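Local coordinates for protein 11S globulin isoform 1 (Cocos nucifera, PDB 5WPW) that serves as a seed storage protein of the 11S globulin family, a nutrient reservoir assembled as a hexamer of two-chain subunits, at residues H302-A307 with A369-I374. The protein carries 2 engineered substitutions. Residues are numbered along the deposited sequence; the frame is centred on the assembly and turned at random.
Sequences HWNINA and AMVSTI. Engineered in segment 369-374: I374 (natural residue Val).
W303 holds its ring over S372 because CG lies between the backbone N and the carbonyl carbon (chi1 70°), while S372 OG, trans to its own N (chi1 -178°), extends across the same face. The evidence is a CH-pi contact: S372 CB stands 3.6 Å from the centroid of the W303 six-membered ring, and S372 OG comes within 3.3 Å of W303 CZ2. At the ring's edge, CG1 of I374, an engineered residue, approaches. The backbones of W303 and S372 form an antiparallel hydrogen-bonded pair, with S372 N to W303 O at 2.8 Å and nearly straight (170°). Past the strand end, I305 N donates to M370 O (2.9 Å), and M370 N finds its acceptor in a side-chain amide oxygen, N306 OD1, at 2.9 Å. On the H302 side of the sheet, V371 CG1 makes a van der Waals contact with N304 OD1 (3.4 Å). K364 NZ hydrogen-bonds that oxygen, and a water within 2.9 Å of both N304 OD1 and M370 O can bridge them. Pairing within this C-terminal cupin domain leaves W303 NE1 available to G121 O of a second subunit and V371 N to E243 of a third, so each paired strand bonds a different neighbour in the hexamer.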
ATOM      1  N   HIS A 302       0.773  20.647  25.223  1.00 26.37           N
ATOM      2  CA  HIS A 302       0.445  19.628  24.237  1.00 25.98           C
ATOM      3  C   HIS A 302       0.865  18.279  24.784  1.00 25.83           C
ATOM      4  O   HIS A 302       1.665  18.186  25.729  1.00 26.08           O
ATOM      5  CB  HIS A 302       1.119  19.891  22.879  1.00 27.54           C
ATOM      6  CG  HIS A 302       2.623  19.918  22.940  1.00 24.77           C
ATOM      7  ND1 HIS A 302       3.329  21.006  23.418  1.00 26.36           N
ATOM      8  CD2 HIS A 302       3.552  19.006  22.557  1.00 27.83           C
ATOM      9  CE1 HIS A 302       4.622  20.745  23.362  1.00 31.76           C
ATOM     10  NE2 HIS A 302       4.787  19.545  22.835  1.00 28.72           N
ATOM     11  N   TRP A 303       0.315  17.223  24.184  1.00 24.30           N
ATOM     12  CA  TRP A 303       0.894  15.905  24.362  1.00 23.01           C
ATOM     13  C   TRP A 303       1.236  15.278  23.014  1.00 25.89           C
ATOM     14  O   TRP A 303       0.635  15.598  21.980  1.00 23.50           O
ATOM     15  CB  TRP A 303      -0.047  15.004  25.177  1.00 23.09           C
ATOM     16  CG  TRP A 303      -1.304  14.576  24.497  1.00 22.00           C
ATOM     17  CD1 TRP A 303      -1.491  13.448  23.706  1.00 20.73           C
ATOM     18  CD2 TRP A 303      -2.559  15.217  24.585  1.00 23.81           C
ATOM     19  NE1 TRP A 303      -2.798  13.382  23.299  1.00 25.21           N
ATOM     20  CE2 TRP A 303      -3.480  14.452  23.828  1.00 28.90           C
ATOM     21  CE3 TRP A 303      -3.008  16.378  25.232  1.00 28.87           C
ATOM     22  CZ2 TRP A 303      -4.827  14.817  23.696  1.00 31.56           C
ATOM     23  CZ3 TRP A 303      -4.346  16.726  25.115  1.00 33.21           C
ATOM     24  CH2 TRP A 303      -5.239  15.958  24.341  1.00 28.90           C
ATOM     25  N   ASN A 304       2.246  14.408  23.025  1.00 26.13           N
ATOM     26  CA  ASN A 304       2.595  13.645  21.844  1.00 23.60           C
ATOM     27  C   ASN A 304       1.641  12.473  21.718  1.00 17.80           C
ATOM     28  O   ASN A 304       1.495  11.682  22.653  1.00 23.42           O
ATOM     29  CB  ASN A 304       4.030  13.133  21.924  1.00 27.51           C
ATOM     30  CG  ASN A 304       5.029  14.242  21.756  1.00 25.71           C
ATOM     31  OD1 ASN A 304       5.263  14.709  20.645  1.00 26.65           O
ATOM     32  ND2 ASN A 304       5.607  14.689  22.862  1.00 24.18           N
ATOM     33  N   ILE A 305       1.034  12.349  20.544  1.00 20.25           N
ATOM     34  CA  ILE A 305      -0.033  11.378  20.350  1.00 20.71           C
ATOM     35  C   ILE A 305       0.533   9.989  20.133  1.00 22.67           C
ATOM     36  O   ILE A 305       0.102   9.019  20.772  1.00 20.22           O
ATOM     37  CB  ILE A 305      -0.925  11.792  19.168  1.00 21.46           C
ATOM     38  CG1 ILE A 305      -1.803  12.984  19.559  1.00 22.77           C
ATOM     39  CG2 ILE A 305      -1.779  10.628  18.717  1.00 19.30           C
ATOM     40  CD1 ILE A 305      -2.478  13.607  18.382  1.00 23.09           C
ATOM     41  N   ASN A 306       1.506   9.872  19.229  1.00 22.47           N
ATOM     42  CA  ASN A 306       1.895   8.558  18.716  1.00 17.21           C
ATOM     43  C   ASN A 306       3.390   8.304  18.847  1.00 24.61           C
ATOM     44  O   ASN A 306       3.920   7.439  18.148  1.00 25.31           O
ATOM     45  CB  ASN A 306       1.457   8.404  17.250  1.00 22.42           C
ATOM     46  CG  ASN A 306       1.998   9.491  16.328  1.00 29.29           C
ATOM     47  OD1 ASN A 306       2.496  10.552  16.760  1.00 29.50           O
ATOM     48  ND2 ASN A 306       1.886   9.238  15.034  1.00 28.88           N
ATOM     49  N   ALA A 307       4.074   8.991  19.764  1.00 21.91           N
ATOM     50  CA  ALA A 307       5.529   8.860  19.826  1.00 22.78           C
ATOM     51  C   ALA A 307       6.049   9.434  21.139  1.00 27.43           C
ATOM     52  O   ALA A 307       5.402  10.281  21.764  1.00 24.00           O
ATOM     53  CB  ALA A 307       6.195   9.565  18.648  1.00 22.92           C
ATOM     54  N   ALA A 369       5.081  11.744  13.430  1.00 23.58           N
ATOM     55  CA  ALA A 369       4.752  12.033  14.814  1.00 28.28           C
ATOM     56  C   ALA A 369       3.837  13.250  14.855  1.00 27.00           C
ATOM     57  O   ALA A 369       4.027  14.215  14.106  1.00 29.46           O
ATOM     58  CB  ALA A 369       6.036  12.296  15.614  1.00 25.12           C
ATOM     59  N   MET A 370       2.823  13.185  15.707  1.00 23.72           N
ATOM     60  CA  MET A 370       1.796  14.218  15.821  1.00 28.74           C
ATOM     61  C   MET A 370       1.650  14.634  17.272  1.00 25.85           C
ATOM     62  O   MET A 370       1.805  13.816  18.183  1.00 27.12           O
ATOM     63  CB  MET A 370       0.439  13.710  15.319  1.00 25.18           C
ATOM     64  CG  MET A 370       0.388  13.484  13.827  1.00 30.98           C
ATOM     65  SD  MET A 370      -1.282  13.164  13.267  1.00 35.04           S
ATOM     66  CE  MET A 370      -1.705  11.659  14.173  1.00 29.47           C
ATOM     67  N   VAL A 371       1.337  15.910  17.490  1.00 26.06           N
ATOM     68  CA  VAL A 371       0.996  16.372  18.822  1.00 25.81           C
ATOM     69  C   VAL A 371      -0.473  16.799  18.840  1.00 26.48           C
ATOM     70  O   VAL A 371      -1.094  17.107  17.808  1.00 22.37           O
ATOM     71  CB  VAL A 371       1.886  17.541  19.302  1.00 26.98           C
ATOM     72  CG1 VAL A 371       3.375  17.145  19.295  1.00 22.43           C
ATOM     73  CG2 VAL A 371       1.619  18.759  18.446  1.00 25.80           C
ATOM     74  N   SER A 372      -1.014  16.838  20.050  1.00 22.14           N
ATOM     75  CA  SER A 372      -2.330  17.403  20.335  1.00 22.31           C
ATOM     76  C   SER A 372      -2.165  18.576  21.297  1.00 25.39           C
ATOM     77  O   SER A 372      -1.756  18.375  22.446  1.00 25.02           O
ATOM     78  CB  SER A 372      -3.228  16.347  20.962  1.00 24.34           C
ATOM     79  OG  SER A 372      -4.504  16.872  21.198  1.00 32.27           O
ATOM     80  N   THR A 373      -2.502  19.784  20.851  1.00 29.02           N
ATOM     81  CA  THR A 373      -2.480  20.912  21.782  1.00 25.72           C
ATOM     82  C   THR A 373      -3.715  20.893  22.692  1.00 24.87           C
ATOM     83  O   THR A 373      -4.745  20.294  22.378  1.00 26.35           O
ATOM     84  CB  THR A 373      -2.412  22.245  21.042  1.00 29.53           C
ATOM     85  OG1 THR A 373      -3.482  22.332  20.099  1.00 29.09           O
ATOM     86  CG2 THR A 373      -1.087  22.412  20.319  1.00 34.94           C
ATOM     87  N   ILE A 374      -3.584  21.539  23.849  1.00 32.23           N
ATOM     88  CA  ILE A 374      -4.680  21.648  24.811  1.00 32.46           C
ATOM     89  C   ILE A 374      -5.484  22.917  24.588  1.00 33.41           C
ATOM     90  O   ILE A 374      -6.712  22.874  24.616  1.00 35.29           O
ATOM     91  CB  ILE A 374      -4.122  21.569  26.248  1.00 34.77           C
ATOM     92  CG1 ILE A 374      -3.405  20.237  26.450  1.00 31.26           C
ATOM     93  CG2 ILE A 374      -5.228  21.657  27.276  1.00 31.48           C
ATOM     94  CD1 ILE A 374      -2.857  20.016  27.845  1.00 32.65           C
TER
HETATM   95  O   HOH W   1       4.308  12.621  18.915  1.00 29.27           O